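PDB 2WOL: clavulanic acid biosynthesis oligopeptide binding protein 2 from Streptomyces clavuligerus, which belongs to the solute-binding proteins of the clavulanic acid biosynthetic pathway and probably binds oligopeptides, as its family relatives do. Local coordinates for residues V120-Q125 against V195-D200; V127-V132 against P152-T157; I395-G400 against L420-L425; T429-G434 against L449-G454. All coordinates share one frame; numbering follows the deposited sequence. Where two conformers were deposited one is given.

Contact 1: residues V120-Q125 against V195-D200; sequences VRHAVQ and VPRRSD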
loop_
_atom_site.group_PDB
_atom_site.type_symbol
_atom_site.label_atom_id
_atom_site.label_comp_id
_atom_site.label_asym_id
_atom_site.label_seq_id
_atom_site.Cartn_x
_atom_site.Cartn_y
_atom_site.Cartn_z
ATOM N N VAL A 120 6.436 -2.896 -22.985
ATOM C CA VAL A 120 5.396 -2.937 -21.963
ATOM C C VAL A 120 4.898 -4.370 -21.821
ATOM O O VAL A 120 4.746 -4.870 -20.704
ATOM C CB VAL A 120 4.224 -1.967 -22.262
ATOM C CG1 VAL A 120 3.154 -2.068 -21.173
ATOM C CG2 VAL A 120 4.729 -0.536 -22.370
ATOM N N ARG A 121 4.666 -5.039 -22.949
ATOM C CA ARG A 121 4.321 -6.451 -22.900
ATOM C C ARG A 121 5.421 -7.243 -22.206
ATOM O O ARG A 121 5.134 -8.109 -21.376
ATOM C CB ARG A 121 4.073 -7.026 -24.288
ATOM C CG ARG A 121 3.798 -8.524 -24.260
ATOM C CD ARG A 121 3.177 -8.995 -25.541
ATOM N NE ARG A 121 4.135 -8.977 -26.636
ATOM C CZ ARG A 121 3.815 -9.241 -27.895
ATOM N NH1 ARG A 121 2.558 -9.539 -28.210
ATOM N NH2 ARG A 121 4.753 -9.206 -28.833
ATOM N N HIS A 122 6.675 -6.952 -22.545
ATOM C CA HIS A 122 7.789 -7.667 -21.936
ATOM C C HIS A 122 7.813 -7.503 -20.415
ATOM O O HIS A 122 8.018 -8.478 -19.691
ATOM C CB HIS A 122 9.141 -7.277 -22.540
ATOM C CG HIS A 122 10.275 -8.088 -21.999
ATOM N ND1 HIS A 122 10.445 -9.420 -22.314
ATOM C CD2 HIS A 122 11.265 -7.775 -21.131
ATOM C CE1 HIS A 122 11.503 -9.887 -21.675
ATOM N NE2 HIS A 122 12.017 -8.910 -20.949
ATOM N N ALA A 123 7.585 -6.279 -19.945
ATOM C CA ALA A 123 7.514 -6.002 -18.510
ATOM C C ALA A 123 6.437 -6.844 -17.826
ATOM O O ALA A 123 6.685 -7.449 -16.777
ATOM C CB ALA A 123 7.260 -4.525 -18.276
ATOM N N VAL A 124 5.253 -6.889 -18.429
ATOM C CA VAL A 124 4.146 -7.675 -17.894
ATOM C C VAL A 124 4.482 -9.175 -17.925
ATOM O O VAL A 124 4.199 -9.906 -16.974
ATOM C CB VAL A 124 2.826 -7.359 -18.643
ATOM C CG1 VAL A 124 1.717 -8.294 -18.214
ATOM C CG2 VAL A 124 2.422 -5.904 -18.395
ATOM N N GLN A 125 5.108 -9.616 -19.013
ATOM C CA GLN A 125 5.540 -11.007 -19.134
ATOM C C GLN A 125 6.552 -11.393 -18.059
ATOM O O GLN A 125 6.479 -12.498 -17.514
ATOM C CB GLN A 125 6.100 -11.272 -20.531
ATOM C CG GLN A 125 5.013 -11.359 -21.582
ATOM C CD GLN A 125 5.524 -11.499 -23.005
ATOM O OE1 GLN A 125 4.736 -11.739 -23.914
ATOM N NE2 GLN A 125 6.827 -11.316 -23.210
ATOM N N VAL A 195 10.207 -2.589 -19.955
ATOM C CA VAL A 195 11.556 -3.133 -19.867
ATOM C C VAL A 195 11.856 -3.698 -21.250
ATOM O O VAL A 195 11.159 -4.608 -21.700
ATOM C CB VAL A 195 11.655 -4.271 -18.819
ATOM C CG1 VAL A 195 13.011 -4.953 -18.887
ATOM C CG2 VAL A 195 11.411 -3.738 -17.409
ATOM N N PRO A 196 12.876 -3.147 -21.938
ATOM C CA PRO A 196 13.179 -3.678 -23.266
ATOM C C PRO A 196 13.926 -5.002 -23.142
ATOM O O PRO A 196 14.908 -5.091 -22.401
ATOM C CB PRO A 196 14.062 -2.591 -23.887
ATOM C CG PRO A 196 14.711 -1.921 -22.744
ATOM C CD PRO A 196 13.785 -2.051 -21.553
ATOM N N ARG A 197 13.448 -6.021 -23.854
ATOM C CA ARG A 197 14.033 -7.362 -23.770
ATOM C C ARG A 197 15.548 -7.344 -24.018
ATOM O O ARG A 197 16.301 -8.061 -23.348
ATOM C CB ARG A 197 13.341 -8.355 -24.713
ATOM C CG ARG A 197 13.839 -9.788 -24.528
ATOM C CD ARG A 197 13.366 -10.727 -25.627
ATOM N NE ARG A 197 12.086 -11.361 -25.311
ATOM C CZ ARG A 197 11.935 -12.411 -24.504
ATOM N NH1 ARG A 197 12.981 -12.960 -23.898
ATOM N NH2 ARG A 197 10.726 -12.910 -24.297
ATOM N N ARG A 198 15.992 -6.498 -24.952
ATOM C CA ARG A 198 17.420 -6.363 -25.272
ATOM C C ARG A 198 18.327 -6.052 -24.071
ATOM O O ARG A 198 19.500 -6.433 -24.064
ATOM C CB ARG A 198 17.640 -5.324 -26.378
ATOM C CG ARG A 198 17.081 -3.946 -26.049
ATOM C CD ARG A 198 17.349 -2.921 -27.138
ATOM N NE ARG A 198 16.743 -1.648 -26.757
ATOM C CZ ARG A 198 15.491 -1.288 -27.036
ATOM N NH1 ARG A 198 14.698 -2.080 -27.740
ATOM N NH2 ARG A 198 15.030 -0.119 -26.615
ATOM N N SER A 199 17.786 -5.354 -23.071
ATOM C CA SER A 199 18.560 -4.950 -21.891
ATOM C C SER A 199 18.184 -5.741 -20.646
ATOM O O SER A 199 18.696 -5.471 -19.560
ATOM C CB SER A 199 18.382 -3.454 -21.615
ATOM O OG SER A 199 18.863 -2.671 -22.691
ATOM N N ASP A 200 17.291 -6.711 -20.806
ATOM C CA ASP A 200 16.796 -7.480 -19.665
ATOM C C ASP A 200 17.763 -8.588 -19.254
ATOM O O ASP A 200 17.755 -9.687 -19.822
ATOM C CB ASP A 200 15.393 -8.039 -19.942
ATOM C CG ASP A 200 14.788 -8.730 -18.727
ATOM O OD1 ASP A 200 15.376 -8.649 -17.625
ATOM O OD2 ASP A 200 13.723 -9.362 -18.878
HETATM O O HOH W 1 9.331 -10.154 -24.863
HETATM O O HOH W 2 8.249 -12.688 -25.496
#
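His122, on helix 117-127, reaches across to the loop 195-200 and meets Arg197 with its ring face and Asp200 with its ring edge. Its CG stands anti to the backbone N (chi1 -175°), which carries the imidazole off the helix toward the loop. CB passes Val195 O, and His122 CD2 comes closer to the same oxygen, at 3.2 Å near the ring plane. Over one face lies the aliphatic start of Arg197, whose CB sits 3.9 Å from the ring centroid of His122 in a CH-pi contact. In the conformer given, the Arg197 chain then bends at chi3 and lays its guanidinium face over His122 CE1. His122 ND1 hydrogen-bonds water 1 at 2.9 Å, which also weakly accepts from Gln125 NE2 and Arg197 NE. Finally His122 NE2 donates to Asp200 OD2 at 2.7 Å, on the anti side of the carboxylate. One residue along the helix, Ala123 CB packs on Val195 CG2. Arg197 NH1 is held by Pro154 O, and Gln125 OE1 by Leu161 N. The bonds at NE2 and ND1 orient the imidazole. Asp200 OD2 also forms a salt bridge with Arg126 NE and a hydrogen bond with Tyr155 OH; three partners on one oxygen help orient the carboxylate and would probably favour its anionic form.

Contact 2: residues V127-V132 against P152-T157; sequences VFAQDV and PGPYRT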
loop_
_atom_site.group_PDB
_atom_site.type_symbol
_atom_site.label_atom_id
_atom_site.label_comp_id
_atom_site.label_asym_id
_atom_site.label_seq_id
_atom_site.Cartn_x
_atom_site.Cartn_y
_atom_site.Cartn_z
ATOM N N VAL A 127 6.765 -10.496 -15.018
ATOM C CA VAL A 127 6.079 -10.791 -13.758
ATOM C C VAL A 127 5.797 -12.293 -13.604
ATOM O O VAL A 127 5.817 -12.830 -12.491
ATOM C CB VAL A 127 4.777 -9.961 -13.628
ATOM C CG1 VAL A 127 3.981 -10.356 -12.382
ATOM C CG2 VAL A 127 5.098 -8.466 -13.613
ATOM N N PHE A 128 5.565 -12.969 -14.730
ATOM C CA PHE A 128 5.266 -14.403 -14.730
ATOM C C PHE A 128 6.463 -15.275 -14.353
ATOM O O PHE A 128 6.283 -16.425 -13.952
ATOM C CB PHE A 128 4.734 -14.837 -16.097
ATOM C CG PHE A 128 3.311 -14.433 -16.355
ATOM C CD1 PHE A 128 2.985 -13.103 -16.605
ATOM C CD2 PHE A 128 2.293 -15.386 -16.363
ATOM C CE1 PHE A 128 1.677 -12.729 -16.851
ATOM C CE2 PHE A 128 0.974 -15.018 -16.608
ATOM C CZ PHE A 128 0.666 -13.688 -16.857
ATOM N N ALA A 129 7.674 -14.734 -14.488
ATOM C CA ALA A 129 8.888 -15.484 -14.172
ATOM C C ALA A 129 9.213 -15.369 -12.683
ATOM O O ALA A 129 10.233 -14.796 -12.299
ATOM C CB ALA A 129 10.056 -15.005 -15.032
ATOM N N GLN A 130 8.339 -15.930 -11.850
ATOM C CA GLN A 130 8.477 -15.829 -10.395
ATOM C C GLN A 130 9.665 -16.608 -9.827
ATOM O O GLN A 130 10.094 -16.362 -8.695
ATOM C CB GLN A 130 7.167 -16.214 -9.696
ATOM C CG GLN A 130 6.091 -15.137 -9.799
ATOM C CD GLN A 130 6.489 -13.860 -9.075
ATOM O OE1 GLN A 130 6.700 -13.861 -7.860
ATOM N NE2 GLN A 130 6.602 -12.770 -9.818
ATOM N N ASP A 131 10.201 -17.529 -10.624
ATOM C CA ASP A 131 11.424 -18.250 -10.270
ATOM C C ASP A 131 12.686 -17.391 -10.397
ATOM O O ASP A 131 13.699 -17.664 -9.746
ATOM C CB ASP A 131 11.561 -19.527 -11.115
ATOM C CG ASP A 131 11.525 -19.260 -12.618
ATOM O OD1 ASP A 131 10.866 -18.299 -13.062
ATOM O OD2 ASP A 131 12.150 -20.038 -13.372
ATOM N N VAL A 132 12.624 -16.356 -11.233
ATOM C CA VAL A 132 13.778 -15.493 -11.487
ATOM C C VAL A 132 13.604 -14.095 -10.878
ATOM O O VAL A 132 14.572 -13.511 -10.373
ATOM C CB VAL A 132 14.079 -15.397 -13.010
ATOM C CG1 VAL A 132 15.231 -14.433 -13.294
ATOM C CG2 VAL A 132 14.411 -16.773 -13.571
ATOM N N PRO A 152 4.951 -19.613 -19.091
ATOM C CA PRO A 152 6.080 -19.845 -18.189
ATOM C C PRO A 152 7.047 -18.664 -18.035
ATOM O O PRO A 152 8.134 -18.831 -17.473
ATOM C CB PRO A 152 6.802 -21.018 -18.858
ATOM C CG PRO A 152 6.607 -20.770 -20.315
ATOM C CD PRO A 152 5.260 -20.063 -20.464
ATOM N N GLY A 153 6.662 -17.488 -18.523
ATOM C CA GLY A 153 7.548 -16.327 -18.466
ATOM C C GLY A 153 8.442 -16.224 -19.691
ATOM O O GLY A 153 8.592 -17.198 -20.439
ATOM N N PRO A 154 9.067 -15.050 -19.890
ATOM C CA PRO A 154 9.772 -14.737 -21.133
ATOM C C PRO A 154 11.164 -15.355 -21.275
ATOM O O PRO A 154 11.794 -15.192 -22.325
ATOM C CB PRO A 154 9.886 -13.213 -21.080
ATOM C CG PRO A 154 10.003 -12.917 -19.629
ATOM C CD PRO A 154 9.132 -13.930 -18.927
ATOM N N TYR A 155 11.642 -16.035 -20.235
ATOM C CA TYR A 155 12.952 -16.693 -20.287
ATOM C C TYR A 155 12.825 -18.158 -20.694
ATOM O O TYR A 155 13.758 -18.734 -21.255
ATOM C CB TYR A 155 13.682 -16.561 -18.944
ATOM C CG TYR A 155 13.688 -15.143 -18.413
ATOM C CD1 TYR A 155 14.185 -14.096 -19.186
ATOM C CD2 TYR A 155 13.189 -14.850 -17.148
ATOM C CE1 TYR A 155 14.182 -12.790 -18.713
ATOM C CE2 TYR A 155 13.187 -13.546 -16.662
ATOM C CZ TYR A 155 13.683 -12.525 -17.452
ATOM O OH TYR A 155 13.685 -11.235 -16.974
ATOM N N ARG A 156 11.657 -18.739 -20.424
ATOM C CA ARG A 156 11.389 -20.147 -20.718
ATOM C C ARG A 156 10.720 -20.369 -22.075
ATOM O O ARG A 156 10.709 -21.489 -22.592
ATOM C CB ARG A 156 10.558 -20.770 -19.596
ATOM C CG ARG A 156 11.289 -20.806 -18.272
ATOM C CD ARG A 156 10.523 -21.595 -17.222
ATOM N NE ARG A 156 11.245 -21.622 -15.952
ATOM C CZ ARG A 156 12.187 -22.511 -15.643
ATOM N NH1 ARG A 156 12.529 -23.460 -16.512
ATOM N NH2 ARG A 156 12.785 -22.456 -14.461
ATOM N N THR A 157 10.156 -19.306 -22.639
ATOM C CA THR A 157 9.643 -19.325 -24.005
ATOM C C THR A 157 9.764 -17.936 -24.624
ATOM O O THR A 157 9.675 -16.925 -23.918
ATOM C CB THR A 157 8.177 -19.829 -24.089
ATOM O OG1 THR A 157 7.804 -19.982 -25.466
ATOM C CG2 THR A 157 7.210 -18.860 -23.407
HETATM O O HOH W 3 8.880 -19.522 -14.665
#
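Gly153 comes within 4.6 Å of Ala129, CA to CA, the point where the loop 152-157 draws nearest to the loop 127-132. Just before it, Pro152 takes part through its carbonyl: Pro152 O accepts from water 3, which donates more weakly to Asp131 OD1, so a single water spans the gap. Gly153 itself, with a positive phi of 89°, lies against Phe128, CA to CB 4.0 Å. Pro154 sets its CD against the CB of Ala129, the centre of an inverse gamma turn, while its CG lies over one face of the next ring, that of Tyr155. The Tyr155 ring in turn meets two apolar groups, neither squarely over its face nor at its edge: Ala129 CB at 3.8 Å from CD2, and Val132 CG1 at 4.0 Å from CE2. Its hydroxyl goes on to Asp200 OD2. Arg156, extended from CG to NE, presents its guanidinium edge to Asp131 OD2 in a salt bridge. Arg156 NH2 donates to OD2 of Asp131 at 2.7 Å, in the guanidinium plane, and NE adds a weak bond to the same oxygen. Asp131 offers OD2 with CG set between its backbone N and carbonyl carbon (chi1 56°). The contact lies just past helix 117-127, whose His122 and Arg126 touch Pro154 and Tyr155; the Phe128 ring packs on Ile141 and Leu144 of helix 140-144, and the loop 152-157 leads on toward strand 164-166.

Contact 3: residues I395-G400 against L420-L425; sequences IGTQRG and LTVKEL
Ile395 and Val422 lie side by side in a parallel strand pair, the two strands of a beta-alpha-beta unit whose connection is helix 401-414. The tight part is the backbone ladder and the packing beside it. Ile395 N donates to Thr421 O, Lys423 N to Ile395 O, Thr397 N to Lys423 O and Leu425 N to Thr397 O, all between 2.8 and 3.0 Å, and the short strand axes diverge by 38°. On the face turned to helix 401-414, Thr397 CG2 presses on Val422 CG1 at 3.5 Å, helped by a chi1 of -168° that sends OG1 anti to the backbone N and leaves the methyl facing its neighbour. Ile395 CG2 touches Val422 CG2 at 3.9 Å and also approaches Leu420 CD1, while Thr397 also packs on Phe402. Beyond Thr397, charged groups and solvent take over. Arg399 lies across Glu424 at about a right angle, guanidinium and carboxylate planes 84° apart. Their salt bridge runs from NH1 of Arg399 to OE1 of Glu424 at 3.0 Å, while OE2 of Glu424 pairs with Arg403. Water 4 joins the two segments here, accepting from Arg399 N and donating to Leu425 O at 2.6 Å.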
loop_
_atom_site.group_PDB
_atom_site.type_symbol
_atom_site.label_atom_id
_atom_site.label_comp_id
_atom_site.label_asym_id
_atom_site.label_seq_id
_atom_site.Cartn_x
_atom_site.Cartn_y
_atom_site.Cartn_z
ATOM N N ILE A 395 -3.687 -15.311 20.977
ATOM C CA ILE A 395 -3.564 -14.234 20.001
ATOM C C ILE A 395 -2.140 -14.187 19.440
ATOM O O ILE A 395 -1.165 -14.179 20.197
ATOM C CB ILE A 395 -4.010 -12.851 20.584
ATOM C CG1 ILE A 395 -3.955 -11.762 19.500
ATOM C CG2 ILE A 395 -3.207 -12.476 21.852
ATOM C CD1 ILE A 395 -4.757 -10.509 19.838
ATOM N N GLY A 396 -2.035 -14.178 18.114
ATOM C CA GLY A 396 -0.745 -14.081 17.434
ATOM C C GLY A 396 -0.376 -12.638 17.147
ATOM O O GLY A 396 -1.234 -11.831 16.781
ATOM N N THR A 397 0.905 -12.312 17.306
ATOM C CA THR A 397 1.374 -10.941 17.126
ATOM C C THR A 397 2.878 -10.878 16.835
ATOM O O THR A 397 3.555 -11.907 16.821
ATOM C CB THR A 397 1.025 -10.068 18.360
ATOM O OG1 THR A 397 1.248 -8.689 18.055
ATOM C CG2 THR A 397 1.858 -10.461 19.576
ATOM N N GLN A 398 3.368 -9.666 16.577
ATOM C CA GLN A 398 4.800 -9.362 16.470
ATOM C C GLN A 398 5.262 -8.731 17.773
ATOM O O GLN A 398 4.450 -8.182 18.520
ATOM C CB GLN A 398 5.052 -8.308 15.387
ATOM C CG GLN A 398 4.794 -8.695 13.950
ATOM C CD GLN A 398 5.093 -7.548 12.987
ATOM O OE1 GLN A 398 5.134 -6.379 13.384
ATOM N NE2 GLN A 398 5.309 -7.880 11.721
ATOM N N ARG A 399 6.571 -8.768 18.025
ATOM C CA ARG A 399 7.188 -7.913 19.040
ATOM C C ARG A 399 7.026 -6.443 18.659
ATOM O O ARG A 399 7.005 -6.104 17.474
ATOM C CB ARG A 399 8.677 -8.245 19.194
ATOM C CG ARG A 399 8.969 -9.333 20.215
ATOM C CD ARG A 399 10.350 -9.956 20.024
ATOM N NE ARG A 399 10.377 -10.950 18.948
ATOM C CZ ARG A 399 10.163 -12.255 19.111
ATOM N NH1 ARG A 399 9.893 -12.753 20.311
ATOM N NH2 ARG A 399 10.216 -13.069 18.062
ATOM N N GLY A 400 6.901 -5.576 19.663
ATOM C CA GLY A 400 6.802 -4.136 19.433
ATOM C C GLY A 400 5.398 -3.584 19.593
ATOM O O GLY A 400 4.686 -3.937 20.535
ATOM N N LEU A 420 -6.804 -14.917 27.241
ATOM C CA LEU A 420 -5.867 -15.046 26.138
ATOM C C LEU A 420 -4.431 -15.108 26.610
ATOM O O LEU A 420 -4.048 -14.438 27.569
ATOM C CB LEU A 420 -6.004 -13.872 25.167
ATOM C CG LEU A 420 -7.342 -13.582 24.493
ATOM C CD1 LEU A 420 -7.141 -12.469 23.480
ATOM C CD2 LEU A 420 -7.906 -14.819 23.823
ATOM N N THR A 421 -3.644 -15.924 25.920
ATOM C CA THR A 421 -2.197 -15.844 26.015
ATOM C C THR A 421 -1.675 -15.369 24.664
ATOM O O THR A 421 -2.371 -15.461 23.647
ATOM C CB THR A 421 -1.566 -17.183 26.425
ATOM O OG1 THR A 421 -2.001 -18.208 25.530
ATOM C CG2 THR A 421 -1.978 -17.556 27.848
ATOM N N VAL A 422 -0.453 -14.849 24.663
ATOM C CA VAL A 422 0.108 -14.185 23.498
ATOM C C VAL A 422 1.219 -15.036 22.885
ATOM O O VAL A 422 2.130 -15.486 23.589
ATOM C CB VAL A 422 0.657 -12.786 23.876
ATOM C CG1 VAL A 422 1.198 -12.075 22.657
ATOM C CG2 VAL A 422 -0.422 -11.939 24.552
ATOM N N LYS A 423 1.125 -15.264 21.579
ATOM C CA LYS A 423 2.174 -15.955 20.834
ATOM C C LYS A 423 2.846 -14.971 19.888
ATOM O O LYS A 423 2.223 -14.477 18.945
ATOM C CB LYS A 423 1.606 -17.157 20.064
ATOM C CG LYS A 423 2.593 -17.854 19.117
ATOM C CD LYS A 423 3.738 -18.527 19.864
ATOM C CE LYS A 423 4.772 -19.079 18.896
ATOM N NZ LYS A 423 5.868 -19.793 19.615
ATOM N N GLU A 424 4.113 -14.675 20.155
ATOM C CA GLU A 424 4.881 -13.784 19.294
ATOM C C GLU A 424 5.523 -14.552 18.152
ATOM O O GLU A 424 6.052 -15.651 18.346
ATOM C CB GLU A 424 5.942 -13.027 20.089
ATOM C CG GLU A 424 5.366 -11.930 20.967
ATOM C CD GLU A 424 6.424 -11.168 21.741
ATOM O OE1 GLU A 424 7.562 -11.673 21.883
ATOM O OE2 GLU A 424 6.115 -10.056 22.210
ATOM N N LEU A 425 5.461 -13.967 16.959
ATOM C CA LEU A 425 6.062 -14.554 15.772
ATOM C C LEU A 425 7.154 -13.630 15.243
ATOM O O LEU A 425 7.111 -12.419 15.469
ATOM C CB LEU A 425 4.999 -14.803 14.695
ATOM C CG LEU A 425 3.805 -15.695 15.062
ATOM C CD1 LEU A 425 2.733 -15.639 13.977
ATOM C CD2 LEU A 425 4.246 -17.137 15.324
HETATM O O HOH W 4 8.179 -10.883 17.220
#

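Contact 4: residues T429-G434 against L449-G454; sequences TYFSLG and LVTDWG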
loop_
_atom_site.group_PDB
_atom_site.type_symbol
_atom_site.label_atom_id
_atom_site.label_comp_id
_atom_site.label_asym_id
_atom_site.label_seq_id
_atom_site.Cartn_x
_atom_site.Cartn_y
_atom_site.Cartn_z
ATOM N N THR A 429 9.460 -12.214 9.002
ATOM C CA THR A 429 8.682 -13.165 8.209
ATOM C C THR A 429 7.211 -13.238 8.634
ATOM O O THR A 429 6.520 -14.200 8.303
ATOM C CB THR A 429 9.278 -14.584 8.293
ATOM O OG1 THR A 429 9.279 -15.021 9.658
ATOM C CG2 THR A 429 10.701 -14.617 7.738
ATOM N N TYR A 430 6.741 -12.222 9.353
ATOM C CA TYR A 430 5.384 -12.223 9.911
ATOM C C TYR A 430 4.295 -12.402 8.853
ATOM O O TYR A 430 3.294 -13.080 9.089
ATOM C CB TYR A 430 5.139 -10.944 10.712
ATOM C CG TYR A 430 3.876 -10.959 11.550
ATOM C CD1 TYR A 430 3.772 -11.781 12.674
ATOM C CD2 TYR A 430 2.796 -10.135 11.232
ATOM C CE1 TYR A 430 2.623 -11.791 13.453
ATOM C CE2 TYR A 430 1.637 -10.134 12.011
ATOM C CZ TYR A 430 1.559 -10.968 13.116
ATOM O OH TYR A 430 0.424 -10.980 13.892
ATOM N N PHE A 431 4.504 -11.803 7.684
ATOM C CA PHE A 431 3.514 -11.845 6.611
ATOM C C PHE A 431 3.745 -13.003 5.630
ATOM O O PHE A 431 2.808 -13.473 4.984
ATOM C CB PHE A 431 3.462 -10.486 5.895
ATOM C CG PHE A 431 3.413 -9.309 6.841
ATOM C CD1 PHE A 431 4.550 -8.542 7.080
ATOM C CD2 PHE A 431 2.237 -8.983 7.512
ATOM C CE1 PHE A 431 4.511 -7.457 7.963
ATOM C CE2 PHE A 431 2.186 -7.904 8.395
ATOM C CZ PHE A 431 3.326 -7.140 8.622
ATOM N N SER A 432 4.987 -13.474 5.545
ATOM C CA SER A 432 5.347 -14.572 4.649
ATOM C C SER A 432 5.215 -15.956 5.292
ATOM O O SER A 432 4.756 -16.908 4.648
ATOM C CB SER A 432 6.773 -14.380 4.123
ATOM O OG SER A 432 7.685 -14.196 5.194
ATOM N N LEU A 433 5.626 -16.073 6.551
ATOM C CA LEU A 433 5.649 -17.371 7.226
ATOM C C LEU A 433 4.940 -17.365 8.580
ATOM O O LEU A 433 4.777 -18.417 9.199
ATOM C CB LEU A 433 7.095 -17.869 7.392
ATOM C CG LEU A 433 7.923 -18.173 6.135
ATOM C CD1 LEU A 433 9.401 -18.265 6.487
ATOM C CD2 LEU A 433 7.450 -19.448 5.438
ATOM N N GLY A 434 4.518 -16.186 9.033
ATOM C CA GLY A 434 3.888 -16.040 10.345
ATOM C C GLY A 434 2.376 -16.015 10.253
ATOM O O GLY A 434 1.753 -17.018 9.903
ATOM N N LEU A 449 -5.434 -12.680 15.473
ATOM C CA LEU A 449 -4.179 -12.191 14.896
ATOM C C LEU A 449 -4.200 -10.676 14.817
ATOM O O LEU A 449 -5.189 -10.092 14.356
ATOM C CB LEU A 449 -3.972 -12.764 13.489
ATOM C CG LEU A 449 -3.694 -14.265 13.373
ATOM C CD1 LEU A 449 -3.883 -14.740 11.938
ATOM C CD2 LEU A 449 -2.276 -14.571 13.866
ATOM N N VAL A 450 -3.114 -10.044 15.257
ATOM C CA VAL A 450 -2.962 -8.595 15.137
ATOM C C VAL A 450 -2.195 -8.283 13.863
ATOM O O VAL A 450 -1.127 -8.848 13.618
ATOM C CB VAL A 450 -2.190 -7.988 16.337
ATOM C CG1 VAL A 450 -2.009 -6.470 16.165
ATOM C CG2 VAL A 450 -2.901 -8.291 17.642
ATOM N N THR A 451 -2.727 -7.380 13.047
ATOM C CA THR A 451 -1.996 -6.958 11.862
ATOM C C THR A 451 -2.374 -5.556 11.400
ATOM O O THR A 451 -3.271 -4.929 11.959
ATOM C CB THR A 451 -2.118 -7.995 10.708
ATOM O OG1 THR A 451 -1.080 -7.760 9.748
ATOM C CG2 THR A 451 -3.478 -7.930 10.030
ATOM N N ASP A 452 -1.651 -5.063 10.401
ATOM C CA ASP A 452 -2.038 -3.849 9.699
ATOM C C ASP A 452 -1.965 -4.116 8.203
ATOM O O ASP A 452 -1.279 -5.045 7.772
ATOM C CB ASP A 452 -1.197 -2.639 10.132
ATOM C CG ASP A 452 0.248 -2.704 9.661
ATOM O OD1 ASP A 452 0.796 -3.809 9.460
ATOM O OD2 ASP A 452 0.851 -1.621 9.511
ATOM N N TRP A 453 -2.692 -3.320 7.427
ATOM C CA TRP A 453 -2.858 -3.565 6.003
ATOM C C TRP A 453 -3.041 -2.254 5.260
ATOM O O TRP A 453 -3.767 -1.373 5.716
ATOM C CB TRP A 453 -4.078 -4.462 5.767
ATOM C CG TRP A 453 -4.587 -4.450 4.354
ATOM C CD1 TRP A 453 -5.715 -3.826 3.898
ATOM C CD2 TRP A 453 -3.990 -5.084 3.214
ATOM N NE1 TRP A 453 -5.857 -4.032 2.549
ATOM C CE2 TRP A 453 -4.816 -4.803 2.102
ATOM C CE3 TRP A 453 -2.840 -5.862 3.025
ATOM C CZ2 TRP A 453 -4.528 -5.272 0.817
ATOM C CZ3 TRP A 453 -2.562 -6.336 1.748
ATOM C CH2 TRP A 453 -3.400 -6.034 0.661
ATOM N N GLY A 454 -2.367 -2.140 4.119
ATOM C CA GLY A 454 -2.606 -1.063 3.168
ATOM C C GLY A 454 -2.790 -1.654 1.782
ATOM O O GLY A 454 -2.095 -2.596 1.399
#
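Between the weakly bonded helix 430-434 and the strand 449-453 the backbones stay well apart: the short axes come no closer than 11.5 Å, their directions 139° apart, and the nearest CA atoms, of Phe431 and Thr451, are 9.0 Å from each other. The helical turn is a wide one of pi type, with Thr429 O receiving Leu433 N and, more weakly, Gly434 N. Two aromatic side chains bridge the gap. Tyr430 has CG anti to its own N (chi1 -169°), which extends the ring toward the strand, and its OH donates to Val450 O at 2.7 Å in the carbonyl plane. That strand belongs to the mixed sheet, where 448-453 runs between 391-398, parallel to it, and 303-309, antiparallel; Tyr430 thus ties the short helix to a central strand by a carbonyl oxygen. Phe431 takes a different rotation, CG anti to its carbonyl carbon (chi1 -46°), and brings its ring edge to Thr451, CE2 lying 3.5 Å from OG1 near the ring plane. The two aromatics touch one another as well: Tyr430 CD2 sits 3.6 Å above the Phe431 ring plane, offset toward the rim. Trp480 meets Phe431 and also touches Thr451.

The four contacts form two pairs. Contacts 1 and 2 touch, with contact 2 nested inside the loop that contact 1 closes: Pro154 packs its CD on Gln125 O and its CB on His122 CE1. Contacts 3 and 4 share the mixed sheet, where strands 391-398 and 448-453 are neighbours and Gly396 O meets Val450 N. The centres of contacts 1 and 3 are about 43 Å apart. Contacts 1 and 4 are mostly buried, yet one gathers polar groups round a carboxylate and the other relies on aromatic rings and one hydroxyl. Contacts 2 and 3 are partly buried, each with a salt bridge on its more exposed side; only contact 3 is held by strand pairing.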